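Uronate isomerase (Caulobacter crescentus, PDB 2Q01) catalyses the isomerisation of D-glucuronate to D-fructuronate, and of D-galacturonate to D-tagaturonate, in the interconversion of pentoses and glucuronate. Local coordinates at residues Ile357-Leu362 and Pro379-Gly384; Leu7-Asp12 and Val122-Phe127; Ala50-Phe55 and Ala153-Ala158; Leu14-Pro19 and Asp436-Ala441. All coordinates share one frame; numbering follows the deposited sequence.

Contact 1 of 4, residues Ile357-Leu362 and Pro379-Gly384; sequences IILFTL and PVLKLG. With K (potassium ion), chain E.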
loop_
_atom_site.group_PDB
_atom_site.type_symbol
_atom_site.label_atom_id
_atom_site.label_comp_id
_atom_site.label_asym_id
_atom_site.label_seq_id
_atom_site.Cartn_x
_atom_site.Cartn_y
_atom_site.Cartn_z
ATOM N N ILE B 357 10.943 8.769 -21.422
ATOM C CA ILE B 357 11.365 8.529 -20.040
ATOM C C ILE B 357 10.688 7.266 -19.472
ATOM O O ILE B 357 9.498 7.051 -19.676
ATOM C CB ILE B 357 11.082 9.765 -19.131
ATOM C CG1 ILE B 357 11.701 11.037 -19.727
ATOM C CG2 ILE B 357 11.615 9.559 -17.713
ATOM C CD1 ILE B 357 11.429 12.289 -18.938
ATOM N N ILE B 358 11.455 6.426 -18.782
ATOM C CA ILE B 358 10.916 5.239 -18.122
ATOM C C ILE B 358 11.113 5.357 -16.616
ATOM O O ILE B 358 12.240 5.443 -16.144
ATOM C CB ILE B 358 11.561 3.929 -18.647
ATOM C CG1 ILE B 358 11.465 3.852 -20.175
ATOM C CG2 ILE B 358 10.887 2.711 -18.014
ATOM C CD1 ILE B 358 12.183 2.671 -20.773
ATOM N N LEU B 359 10.007 5.370 -15.873
ATOM C CA LEU B 359 10.038 5.553 -14.420
ATOM C C LEU B 359 9.981 4.232 -13.660
ATOM O O LEU B 359 9.171 3.351 -13.968
ATOM C CB LEU B 359 8.878 6.428 -13.960
ATOM C CG LEU B 359 8.741 7.851 -14.487
ATOM C CD1 LEU B 359 7.385 8.389 -14.060
ATOM C CD2 LEU B 359 9.874 8.757 -13.997
ATOM N N PHE B 360 10.843 4.123 -12.657
ATOM C CA PHE B 360 10.911 2.959 -11.792
ATOM C C PHE B 360 10.641 3.431 -10.380
ATOM O O PHE B 360 10.692 4.628 -10.111
ATOM C CB PHE B 360 12.303 2.340 -11.856
ATOM C CG PHE B 360 12.559 1.547 -13.098
ATOM C CD1 PHE B 360 12.866 2.178 -14.296
ATOM C CD2 PHE B 360 12.507 0.161 -13.068
ATOM C CE1 PHE B 360 13.100 1.444 -15.443
ATOM C CE2 PHE B 360 12.753 -0.577 -14.212
ATOM C CZ PHE B 360 13.048 0.067 -15.402
ATOM N N THR B 361 10.354 2.495 -9.481
ATOM C CA THR B 361 10.150 2.827 -8.082
ATOM C C THR B 361 10.591 1.698 -7.145
ATOM O O THR B 361 10.655 0.532 -7.536
ATOM C CB THR B 361 8.680 3.245 -7.798
ATOM O OG1 THR B 361 8.640 4.130 -6.672
ATOM C CG2 THR B 361 7.791 2.048 -7.530
ATOM N N LEU B 362 10.922 2.079 -5.917
ATOM C CA LEU B 362 11.181 1.154 -4.825
ATOM C C LEU B 362 10.035 1.279 -3.824
ATOM O O LEU B 362 9.953 0.542 -2.840
ATOM C CB LEU B 362 12.510 1.506 -4.163
ATOM C CG LEU B 362 13.717 0.570 -4.262
ATOM C CD1 LEU B 362 13.571 -0.462 -5.346
ATOM C CD2 LEU B 362 15.023 1.358 -4.411
ATOM N N PRO B 379 2.752 11.911 -22.697
ATOM C CA PRO B 379 3.333 11.250 -23.874
ATOM C C PRO B 379 4.740 10.673 -23.656
ATOM O O PRO B 379 5.093 9.655 -24.254
ATOM C CB PRO B 379 3.397 12.377 -24.902
ATOM C CG PRO B 379 2.317 13.283 -24.510
ATOM C CD PRO B 379 2.320 13.280 -23.018
ATOM N N VAL B 380 5.513 11.300 -22.776
ATOM C CA VAL B 380 6.924 10.968 -22.597
ATOM C C VAL B 380 7.210 9.880 -21.559
ATOM O O VAL B 380 8.301 9.319 -21.543
ATOM C CB VAL B 380 7.739 12.231 -22.239
ATOM C CG1 VAL B 380 7.687 13.218 -23.376
ATOM C CG2 VAL B 380 7.212 12.879 -20.978
ATOM N N LEU B 381 6.234 9.587 -20.701
ATOM C CA LEU B 381 6.455 8.748 -19.519
ATOM C C LEU B 381 6.010 7.313 -19.725
ATOM O O LEU B 381 4.931 7.070 -20.261
ATOM C CB LEU B 381 5.698 9.334 -18.328
ATOM C CG LEU B 381 6.425 10.145 -17.251
ATOM C CD1 LEU B 381 7.675 10.857 -17.743
ATOM C CD2 LEU B 381 5.449 11.118 -16.605
ATOM N N LYS B 382 6.816 6.360 -19.286
ATOM C CA LYS B 382 6.456 4.955 -19.385
ATOM C C LYS B 382 6.829 4.332 -18.054
ATOM O O LYS B 382 7.657 4.878 -17.337
ATOM C CB LYS B 382 7.253 4.303 -20.508
ATOM C CG LYS B 382 6.448 3.519 -21.510
ATOM C CD LYS B 382 6.034 4.370 -22.678
ATOM C CE LYS B 382 5.864 3.548 -23.932
ATOM N NZ LYS B 382 4.976 4.262 -24.889
ATOM N N LEU B 383 6.228 3.192 -17.720
ATOM C CA LEU B 383 6.510 2.542 -16.444
ATOM C C LEU B 383 7.412 1.342 -16.583
ATOM O O LEU B 383 7.179 0.472 -17.412
ATOM C CB LEU B 383 5.225 2.147 -15.724
ATOM C CG LEU B 383 4.401 3.332 -15.230
ATOM C CD1 LEU B 383 3.290 2.867 -14.346
ATOM C CD2 LEU B 383 5.276 4.357 -14.508
ATOM N N GLY B 384 8.455 1.312 -15.765
ATOM C CA GLY B 384 9.362 0.181 -15.726
ATOM C C GLY B 384 8.767 -0.887 -14.846
ATOM O O GLY B 384 7.872 -0.597 -14.056
HETATM K K K E . 2.809 7.454 -21.673
HETATM O O HOH W 1 7.478 1.692 -12.702
HETATM O O HOH W 2 3.910 6.848 -23.969
#
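Two donors grip Leu359 O: Gly384 N at 2.8 Å, tilted 31° out of the carbonyl plane, and water 1 at 2.7 Å. The same water donates to Gly384 O and so links carbonyls of both segments. Three more backbone bonds, from Ile357 N to Val380 O, Lys382 N to Ile357 O and Leu359 N to Lys382 O, pair strands 357-359 and 381-383 in parallel, their axes 38° apart. With helix 366-375 between them in sequence they form a beta-alpha-beta unit of the TIM-barrel-related fold, and Leu371 and Ala375 of that helix cover the face carrying Leu359 and Leu383. On this face Leu381 CD1 lies alongside Ile357 CB at 3.8 Å, while Leu359 CD1 leans obliquely on Leu381 CG. Past Ile358, on the other face, Phe360 holds CG anti to its carbonyl carbon (chi1 -76°), which lays the ring over Gly384 CA as a CH-pi contact, 3.8 Å from CA to the ring centroid. Replacing this ring with an alanine would probably leave Gly384 CA without its aromatic cover and His309 without its stacking partner. Leu381 O turns to the potassium ion at 2.6 Å, joined there by Ala375 O, Tyr378 O, Asn411 OD1, water 2 and Ser75 O of the second subunit. Lys382 NZ donates to that metal-bound water at 2.9 Å.

Contact 2 of 4, residues Leu7-Asp12 and Val122-Phe127; sequences LSFHED and VFSQVF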
loop_
_atom_site.group_PDB
_atom_site.type_symbol
_atom_site.label_atom_id
_atom_site.label_comp_id
_atom_site.label_asym_id
_atom_site.label_seq_id
_atom_site.Cartn_x
_atom_site.Cartn_y
_atom_site.Cartn_z
ATOM N N LEU B 7 14.891 -32.775 -6.057
ATOM C CA LEU B 7 14.616 -31.448 -6.592
ATOM C C LEU B 7 13.421 -31.574 -7.527
ATOM O O LEU B 7 13.552 -32.020 -8.667
ATOM C CB LEU B 7 15.825 -30.879 -7.344
ATOM C CG LEU B 7 16.142 -29.372 -7.299
ATOM C CD1 LEU B 7 17.403 -29.077 -8.093
ATOM C CD2 LEU B 7 15.012 -28.477 -7.783
ATOM N N SER B 8 12.255 -31.190 -7.022
ATOM C CA SER B 8 11.027 -31.199 -7.798
ATOM C C SER B 8 10.731 -29.785 -8.294
ATOM O O SER B 8 10.272 -28.927 -7.532
ATOM C CB SER B 8 9.872 -31.738 -6.948
ATOM O OG SER B 8 8.659 -31.746 -7.679
ATOM N N PHE B 9 11.016 -29.542 -9.570
ATOM C CA PHE B 9 10.743 -28.244 -10.177
ATOM C C PHE B 9 9.609 -28.366 -11.192
ATOM O O PHE B 9 9.828 -28.776 -12.343
ATOM C CB PHE B 9 12.007 -27.660 -10.811
ATOM C CG PHE B 9 12.078 -26.157 -10.739
ATOM C CD1 PHE B 9 11.913 -25.493 -9.518
ATOM C CD2 PHE B 9 12.324 -25.407 -11.881
ATOM C CE1 PHE B 9 11.976 -24.112 -9.440
ATOM C CE2 PHE B 9 12.394 -24.022 -11.814
ATOM C CZ PHE B 9 12.223 -23.371 -10.589
ATOM N N HIS B 10 8.408 -27.997 -10.743
ATOM C CA HIS B 10 7.150 -28.298 -11.433
ATOM C C HIS B 10 6.922 -27.442 -12.674
ATOM O O HIS B 10 7.351 -26.293 -12.724
ATOM C CB HIS B 10 5.987 -28.124 -10.460
ATOM C CG HIS B 10 4.752 -28.887 -10.835
ATOM N ND1 HIS B 10 3.774 -28.368 -11.653
ATOM C CD2 HIS B 10 4.324 -30.119 -10.474
ATOM C CE1 HIS B 10 2.800 -29.250 -11.791
ATOM N NE2 HIS B 10 3.110 -30.321 -11.084
ATOM N N GLU B 11 6.237 -28.015 -13.662
ATOM C CA GLU B 11 5.955 -27.346 -14.939
ATOM C C GLU B 11 4.992 -26.179 -14.780
ATOM O O GLU B 11 5.029 -25.235 -15.562
ATOM C CB GLU B 11 5.329 -28.318 -15.940
ATOM C CG GLU B 11 6.123 -29.573 -16.257
ATOM C CD GLU B 11 5.367 -30.510 -17.192
ATOM O OE1 GLU B 11 5.995 -31.437 -17.745
ATOM O OE2 GLU B 11 4.142 -30.320 -17.375
ATOM N N ASP B 12 4.117 -26.273 -13.780
ATOM C CA ASP B 12 3.039 -25.310 -13.573
ATOM C C ASP B 12 3.319 -24.344 -12.432
ATOM O O ASP B 12 2.390 -23.823 -11.822
ATOM C CB ASP B 12 1.724 -26.043 -13.303
ATOM C CG ASP B 12 1.154 -26.711 -14.537
ATOM O OD1 ASP B 12 0.467 -27.738 -14.368
ATOM O OD2 ASP B 12 1.379 -26.215 -15.665
ATOM N N VAL B 122 18.212 -22.626 -11.860
ATOM C CA VAL B 122 19.614 -22.776 -12.270
ATOM C C VAL B 122 20.120 -24.202 -12.007
ATOM O O VAL B 122 20.760 -24.808 -12.866
ATOM C CB VAL B 122 20.532 -21.728 -11.575
ATOM C CG1 VAL B 122 21.993 -21.941 -11.941
ATOM C CG2 VAL B 122 20.118 -20.323 -11.964
ATOM N N PHE B 123 19.796 -24.738 -10.832
ATOM C CA PHE B 123 20.238 -26.073 -10.437
ATOM C C PHE B 123 19.643 -27.164 -11.314
ATOM O O PHE B 123 20.355 -28.069 -11.732
ATOM C CB PHE B 123 19.899 -26.360 -8.971
ATOM C CG PHE B 123 20.665 -25.523 -7.981
ATOM C CD1 PHE B 123 20.125 -25.259 -6.728
ATOM C CD2 PHE B 123 21.917 -25.005 -8.291
ATOM C CE1 PHE B 123 20.821 -24.491 -5.796
ATOM C CE2 PHE B 123 22.617 -24.235 -7.369
ATOM C CZ PHE B 123 22.069 -23.980 -6.119
ATOM N N SER B 124 18.346 -27.064 -11.601
ATOM C CA SER B 124 17.631 -28.107 -12.336
ATOM C C SER B 124 17.676 -27.964 -13.855
ATOM O O SER B 124 17.739 -28.972 -14.561
ATOM C CB SER B 124 16.178 -28.206 -11.870
ATOM O OG SER B 124 15.452 -27.050 -12.236
ATOM N N GLN B 125 17.636 -26.730 -14.357
ATOM C CA GLN B 125 17.605 -26.498 -15.807
ATOM C C GLN B 125 18.981 -26.249 -16.425
ATOM O O GLN B 125 19.240 -26.682 -17.545
ATOM C CB GLN B 125 16.662 -25.343 -16.178
ATOM C CG GLN B 125 15.257 -25.429 -15.589
ATOM C CD GLN B 125 14.452 -26.575 -16.154
ATOM O OE1 GLN B 125 13.904 -27.384 -15.409
ATOM N NE2 GLN B 125 14.381 -26.655 -17.480
ATOM N N VAL B 126 19.853 -25.537 -15.715
ATOM C CA VAL B 126 21.169 -25.195 -16.265
ATOM C C VAL B 126 22.182 -26.311 -15.981
ATOM O O VAL B 126 22.958 -26.682 -16.860
ATOM C CB VAL B 126 21.679 -23.794 -15.779
ATOM C CG1 VAL B 126 22.975 -23.397 -16.470
ATOM C CG2 VAL B 126 20.630 -22.725 -16.019
ATOM N N PHE B 127 22.149 -26.862 -14.770
ATOM C CA PHE B 127 23.104 -27.902 -14.379
ATOM C C PHE B 127 22.551 -29.320 -14.389
ATOM O O PHE B 127 23.315 -30.281 -14.464
ATOM C CB PHE B 127 23.697 -27.603 -13.006
ATOM C CG PHE B 127 24.581 -26.403 -12.980
ATOM C CD1 PHE B 127 24.199 -25.263 -12.292
ATOM C CD2 PHE B 127 25.797 -26.404 -13.658
ATOM C CE1 PHE B 127 25.015 -24.143 -12.272
ATOM C CE2 PHE B 127 26.622 -25.283 -13.640
ATOM C CZ PHE B 127 26.230 -24.155 -12.950
#
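Leu7 reaches the last turns of helix 114-126 through one methyl group: its CD1 lies 3.8 Å from Phe123 CB and 4.1 Å from Ser124 CB, with the Leu7 and Phe123 side chains crossing at about a right angle. With the leucine's chi1 at -145°, between anti and the next staggered position, CD1 faces the helix. Phe123 meets it with its CB alone, since its ring leads away to an edge-to-face contact with Tyr141. Two residues on from Leu7, Phe9 brings CD2 to 3.6 Å from Ser124 OG, an oblique approach to the ring. Ser124 sets that hydroxyl between its own backbone N and carbonyl carbon (chi1 68°), where it hydrogen-bonds Asn120 O one turn back while flanking the phenylalanine. Gln125 folds back at its second torsion (chi2 -67°), and OE1 arrives loosely at the edge of the same ring, 4.3 Å from Phe9 CD2. A wider, pi-type turn lies here: Val122 O accepts from both Val126 N and Phe127 N. Farther along the arm, the His10 ring stacks on His447 of the third subunit, and at its start the backbone of Leu7 pairs with that of Thr130. No hydrogen bond joins the two segments directly, and the Ser124 hydroxyl spends its bond on its own helix. Without a polar bond across, the N-terminal arm is held to this helix by apolar and ring contacts, a methyl group on one side chain and an aromatic ring on the other.

Contact 3 of 4, residues Ala50-Phe55 and Ala153-Ala158; sequences ATNAPF and AFRPRA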
loop_
_atom_site.group_PDB
_atom_site.type_symbol
_atom_site.label_atom_id
_atom_site.label_comp_id
_atom_site.label_asym_id
_atom_site.label_seq_id
_atom_site.Cartn_x
_atom_site.Cartn_y
_atom_site.Cartn_z
ATOM N N ALA B 50 34.096 -10.550 -23.875
ATOM C CA ALA B 50 35.199 -10.082 -24.705
ATOM C C ALA B 50 36.388 -11.031 -24.606
ATOM O O ALA B 50 37.044 -11.320 -25.611
ATOM C CB ALA B 50 35.602 -8.660 -24.331
ATOM N N THR B 51 36.658 -11.515 -23.395
ATOM C CA THR B 51 37.755 -12.456 -23.175
ATOM C C THR B 51 37.305 -13.903 -23.363
ATOM O O THR B 51 38.088 -14.740 -23.808
ATOM C CB THR B 51 38.407 -12.295 -21.773
ATOM O OG1 THR B 51 37.487 -12.702 -20.751
ATOM C CG2 THR B 51 38.841 -10.851 -21.533
ATOM N N ASN B 52 36.040 -14.167 -23.030
ATOM C CA ASN B 52 35.443 -15.513 -22.986
ATOM C C ASN B 52 36.184 -16.507 -22.084
ATOM O O ASN B 52 36.297 -17.693 -22.393
ATOM C CB ASN B 52 35.191 -16.080 -24.391
ATOM C CG ASN B 52 34.059 -17.095 -24.417
ATOM O OD1 ASN B 52 33.095 -16.995 -23.658
ATOM N ND2 ASN B 52 34.170 -18.074 -25.300
ATOM N N ALA B 53 36.682 -15.999 -20.961
ATOM C CA ALA B 53 37.353 -16.813 -19.961
ATOM C C ALA B 53 36.306 -17.551 -19.132
ATOM O O ALA B 53 35.242 -16.996 -18.864
ATOM C CB ALA B 53 38.218 -15.932 -19.073
ATOM N N PRO B 54 36.595 -18.802 -18.726
ATOM C CA PRO B 54 35.639 -19.546 -17.902
ATOM C C PRO B 54 35.522 -18.998 -16.481
ATOM O O PRO B 54 36.467 -18.402 -15.964
ATOM C CB PRO B 54 36.236 -20.960 -17.850
ATOM C CG PRO B 54 37.300 -20.994 -18.894
ATOM C CD PRO B 54 37.800 -19.601 -19.009
ATOM N N PHE B 55 34.360 -19.199 -15.866
ATOM C CA PHE B 55 34.181 -18.950 -14.437
ATOM C C PHE B 55 34.889 -20.056 -13.645
ATOM O O PHE B 55 35.154 -21.140 -14.182
ATOM C CB PHE B 55 32.693 -18.886 -14.077
ATOM C CG PHE B 55 31.904 -17.896 -14.902
ATOM C CD1 PHE B 55 31.937 -16.534 -14.606
ATOM C CD2 PHE B 55 31.119 -18.329 -15.970
ATOM C CE1 PHE B 55 31.203 -15.615 -15.365
ATOM C CE2 PHE B 55 30.382 -17.418 -16.738
ATOM C CZ PHE B 55 30.424 -16.061 -16.433
ATOM N N ALA B 153 30.907 -25.775 -22.831
ATOM C CA ALA B 153 29.479 -25.457 -22.887
ATOM C C ALA B 153 29.068 -24.396 -21.865
ATOM O O ALA B 153 27.953 -23.866 -21.919
ATOM C CB ALA B 153 28.650 -26.728 -22.706
ATOM N N PHE B 154 29.976 -24.098 -20.937
ATOM C CA PHE B 154 29.736 -23.112 -19.889
ATOM C C PHE B 154 30.669 -21.896 -20.001
ATOM O O PHE B 154 30.870 -21.163 -19.034
ATOM C CB PHE B 154 29.821 -23.766 -18.508
ATOM C CG PHE B 154 28.624 -24.616 -18.164
ATOM C CD1 PHE B 154 28.511 -25.926 -18.637
ATOM C CD2 PHE B 154 27.609 -24.110 -17.359
ATOM C CE1 PHE B 154 27.404 -26.713 -18.315
ATOM C CE2 PHE B 154 26.495 -24.887 -17.039
ATOM C CZ PHE B 154 26.395 -26.193 -17.510
ATOM N N ARG B 155 31.236 -21.697 -21.186
ATOM C CA ARG B 155 31.930 -20.464 -21.516
ATOM C C ARG B 155 30.855 -19.394 -21.671
ATOM O O ARG B 155 29.769 -19.694 -22.174
ATOM C CB ARG B 155 32.718 -20.611 -22.826
ATOM C CG ARG B 155 33.778 -21.700 -22.822
ATOM C CD ARG B 155 34.882 -21.411 -21.818
ATOM N NE ARG B 155 35.946 -20.597 -22.398
ATOM C CZ ARG B 155 37.151 -21.058 -22.718
ATOM N NH1 ARG B 155 37.455 -22.330 -22.506
ATOM N NH2 ARG B 155 38.054 -20.246 -23.245
ATOM N N PRO B 156 31.132 -18.161 -21.202
ATOM C CA PRO B 156 30.195 -17.028 -21.286
ATOM C C PRO B 156 29.469 -16.860 -22.625
ATOM O O PRO B 156 28.243 -16.710 -22.632
ATOM C CB PRO B 156 31.088 -15.824 -20.997
ATOM C CG PRO B 156 32.115 -16.367 -20.061
ATOM C CD PRO B 156 32.372 -17.787 -20.489
ATOM N N ARG B 157 30.212 -16.899 -23.730
ATOM C CA ARG B 157 29.633 -16.787 -25.074
ATOM C C ARG B 157 28.744 -17.980 -25.428
ATOM O O ARG B 157 27.692 -17.812 -26.049
ATOM C CB ARG B 157 30.732 -16.659 -26.127
ATOM C CG ARG B 157 31.447 -15.323 -26.148
ATOM C CD ARG B 157 32.463 -15.277 -27.285
ATOM N NE ARG B 157 33.175 -14.006 -27.314
ATOM C CZ ARG B 157 34.193 -13.727 -28.120
ATOM N NH1 ARG B 157 34.637 -14.633 -28.981
ATOM N NH2 ARG B 157 34.766 -12.534 -28.069
ATOM N N ALA B 158 29.176 -19.175 -25.031
ATOM C CA ALA B 158 28.432 -20.407 -25.286
ATOM C C ALA B 158 27.119 -20.443 -24.510
ATOM O O ALA B 158 26.110 -20.937 -25.013
ATOM C CB ALA B 158 29.283 -21.617 -24.946
HETATM O O HOH W 3 32.596 -21.324 -17.013
#
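Asn52 serves the start of helix 156-162 with two acceptors. Its side-chain OD1 takes the Arg157 N-H at 2.9 Å in a nearly straight bond (171° at the hydrogen), satisfying a backbone donor of the helix's first turn. Its backbone O accepts from Arg155 NE, also at 2.9 Å, and more weakly from Arg155 NH2. Positive phi (56°) carries Asn52 out of helix 47-51 just where it meets these donors. Arg155, the N-cap residue, bends at its second and third torsions to bring the guanidinium back to that carbonyl, while Pro54 CG rests over one of its faces, 3.8 Å from NE. A leucine in place of Arg155 would probably leave Asn52 O without its two guanidinium donors and Pro54 without the flat group beneath it. Arg157 runs extended past Asn52, whose CB lies over one guanidinium face, and its NE donates to Phe49 O. Water 3 accepts from Phe55 N at 3.0 Å and donates to Phe154 O at 2.7 Å. Beside it, Phe55 CE2 touches Pro156 CG at 3.9 Å. The contact thus joins the end of helix 47-51 to the beginning of helix 156-162, which precedes strand 165-169 of the three-stranded parallel sheet; Ala50 packs on helix 179-186, and Phe55 on Leu149 of helix 138-149.

Contact 4 of 4, residues Leu14-Pro19 and Asp436-Ala441; sequences LFPSDP and DSAFLA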
loop_
_atom_site.group_PDB
_atom_site.type_symbol
_atom_site.label_atom_id
_atom_site.label_comp_id
_atom_site.label_asym_id
_atom_site.label_seq_id
_atom_site.Cartn_x
_atom_site.Cartn_y
_atom_site.Cartn_z
ATOM N N LEU B 14 4.200 -21.025 -10.353
ATOM C CA LEU B 14 3.787 -19.608 -10.437
ATOM C C LEU B 14 2.406 -19.338 -11.071
ATOM O O LEU B 14 1.918 -18.205 -11.039
ATOM C CB LEU B 14 4.888 -18.716 -11.065
ATOM C CG LEU B 14 6.336 -18.871 -10.555
ATOM C CD1 LEU B 14 7.315 -18.137 -11.438
ATOM C CD2 LEU B 14 6.484 -18.428 -9.124
ATOM N N PHE B 15 1.780 -20.370 -11.635
ATOM C CA PHE B 15 0.407 -20.266 -12.142
ATOM C C PHE B 15 -0.548 -20.434 -10.966
ATOM O O PHE B 15 -0.216 -21.145 -10.015
ATOM C CB PHE B 15 0.118 -21.339 -13.203
ATOM C CG PHE B 15 1.006 -21.266 -14.415
ATOM C CD1 PHE B 15 1.493 -20.041 -14.888
ATOM C CD2 PHE B 15 1.342 -22.430 -15.099
ATOM C CE1 PHE B 15 2.318 -19.984 -16.007
ATOM C CE2 PHE B 15 2.168 -22.387 -16.230
ATOM C CZ PHE B 15 2.658 -21.164 -16.684
ATOM N N PRO B 16 -1.733 -19.789 -11.017
ATOM C CA PRO B 16 -2.693 -19.916 -9.915
ATOM C C PRO B 16 -3.183 -21.354 -9.773
ATOM O O PRO B 16 -3.114 -22.124 -10.731
ATOM C CB PRO B 16 -3.856 -19.018 -10.354
ATOM C CG PRO B 16 -3.285 -18.111 -11.382
ATOM C CD PRO B 16 -2.259 -18.923 -12.089
ATOM N N SER B 17 -3.658 -21.718 -8.587
ATOM C CA SER B 17 -4.083 -23.096 -8.342
ATOM C C SER B 17 -5.418 -23.436 -9.009
ATOM O O SER B 17 -5.635 -24.586 -9.411
ATOM C CB SER B 17 -4.148 -23.388 -6.849
ATOM O OG SER B 17 -4.377 -24.768 -6.620
ATOM N N ASP B 18 -6.291 -22.433 -9.120
ATOM C CA ASP B 18 -7.577 -22.561 -9.802
ATOM C C ASP B 18 -7.404 -23.072 -11.230
ATOM O O ASP B 18 -6.818 -22.374 -12.064
ATOM C CB ASP B 18 -8.307 -21.224 -9.829
ATOM C CG ASP B 18 -9.622 -21.301 -10.580
ATOM O OD1 ASP B 18 -10.620 -21.765 -9.981
ATOM O OD2 ASP B 18 -9.649 -20.907 -11.770
ATOM N N PRO B 19 -7.944 -24.277 -11.513
ATOM C CA PRO B 19 -7.629 -25.057 -12.713
ATOM C C PRO B 19 -8.043 -24.398 -14.023
ATOM O O PRO B 19 -7.353 -24.571 -15.026
ATOM C CB PRO B 19 -8.399 -26.367 -12.502
ATOM C CG PRO B 19 -8.765 -26.389 -11.045
ATOM C CD PRO B 19 -8.934 -24.964 -10.665
ATOM N N ASP B 436 3.169 -12.909 -15.628
ATOM C CA ASP B 436 2.392 -12.203 -16.654
ATOM C C ASP B 436 1.308 -13.098 -17.251
ATOM O O ASP B 436 0.197 -12.630 -17.518
ATOM C CB ASP B 436 3.292 -11.674 -17.777
ATOM C CG ASP B 436 4.115 -10.456 -17.359
ATOM O OD1 ASP B 436 4.899 -9.967 -18.204
ATOM O OD2 ASP B 436 3.989 -9.985 -16.204
ATOM N N SER B 437 1.638 -14.375 -17.459
ATOM C CA SER B 437 0.666 -15.364 -17.924
ATOM C C SER B 437 -0.444 -15.585 -16.907
ATOM O O SER B 437 -1.607 -15.649 -17.284
ATOM C CB SER B 437 1.339 -16.692 -18.251
ATOM O OG SER B 437 2.182 -16.544 -19.372
ATOM N N ALA B 438 -0.074 -15.683 -15.628
ATOM C CA ALA B 438 -1.031 -15.836 -14.528
ATOM C C ALA B 438 -1.991 -14.655 -14.397
ATOM O O ALA B 438 -3.187 -14.844 -14.158
ATOM C CB ALA B 438 -0.292 -16.052 -13.224
ATOM N N PHE B 439 -1.462 -13.442 -14.554
ATOM C CA PHE B 439 -2.262 -12.228 -14.421
ATOM C C PHE B 439 -3.271 -12.074 -15.553
ATOM O O PHE B 439 -4.444 -11.795 -15.307
ATOM C CB PHE B 439 -1.366 -10.985 -14.326
ATOM C CG PHE B 439 -2.133 -9.694 -14.329
ATOM C CD1 PHE B 439 -2.879 -9.311 -13.213
ATOM C CD2 PHE B 439 -2.118 -8.862 -15.450
ATOM C CE1 PHE B 439 -3.602 -8.116 -13.209
ATOM C CE2 PHE B 439 -2.835 -7.665 -15.456
ATOM C CZ PHE B 439 -3.582 -7.294 -14.336
ATOM N N LEU B 440 -2.796 -12.243 -16.786
ATOM C CA LEU B 440 -3.646 -12.255 -17.975
ATOM C C LEU B 440 -4.716 -13.351 -17.929
ATOM O O LEU B 440 -5.863 -13.119 -18.322
ATOM C CB LEU B 440 -2.785 -12.420 -19.226
ATOM C CG LEU B 440 -2.368 -11.221 -20.086
ATOM C CD1 LEU B 440 -2.461 -9.902 -19.354
ATOM C CD2 LEU B 440 -0.965 -11.437 -20.640
ATOM N N ALA B 441 -4.335 -14.532 -17.440
ATOM C CA ALA B 441 -5.254 -15.664 -17.253
ATOM C C ALA B 441 -6.400 -15.360 -16.305
ATOM O O ALA B 441 -7.517 -15.824 -16.520
ATOM C CB ALA B 441 -4.508 -16.854 -16.749
#
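Pro16 and its neighbours lay the loop that precedes helix 19-30 against helix 425-445, near the far end of the chain, so that the N-terminal region closes on one of the late helices of this TIM-barrel-clan protein. Apolar contact carries the meeting. Pro16 brings CD to 3.7 Å and CG to 4.1 Å from Ala438 CB, and Phe15 places CE1 obliquely at 4.1 Å from Ser437 CB. The phenylalanine holds CG anti to its carbonyl carbon (chi1 -60°), which brings the end of the ring to Ser437, and its ring also packs on Ala25 of helix 19-30.

No hydrogen bond joins the two segments; the polar partners named here lie outside them. Ser437 OG bonds to Arg433 O one turn earlier, while Arg22 donates to Phe15 O and Pro16 O. Farther along the loop, Asp18, the N-cap of helix 19-30, bonds through OD2 to Ser17 OG of the second subunit, as Ser17 OG does to Asp18 OD2 of the third, so the loop helps build the trimer. The same methyl that meets Pro16, Ala438 CB, also lies 3.8 Å from Leu14 O.

How the contacts relate
Contacts 2 and 4 fasten successive parts of one N-terminal arm, their segments adjoining in sequence with centres about 19 Å apart, and both touch the third subunit. Contact 2 also meets contact 3 directly: Phe127 CE2 lies 3.4 Å from Phe154 CE2, the two rings lying nearly parallel, so that the residue after helix 114-126 packs on the loop leading into helix 156-162. Along the chain, 153-158 follows 122-127, and contacts 2 and 3 cross. Contact 1 stands apart, across the chain's centre from contact 3 at about 34 Å between centres. It is the one that supplies a ligand to the potassium ion, Leu381 O, at a site shared with the second subunit; the nearest atoms of contacts 1 and 4 are about 10 Å apart.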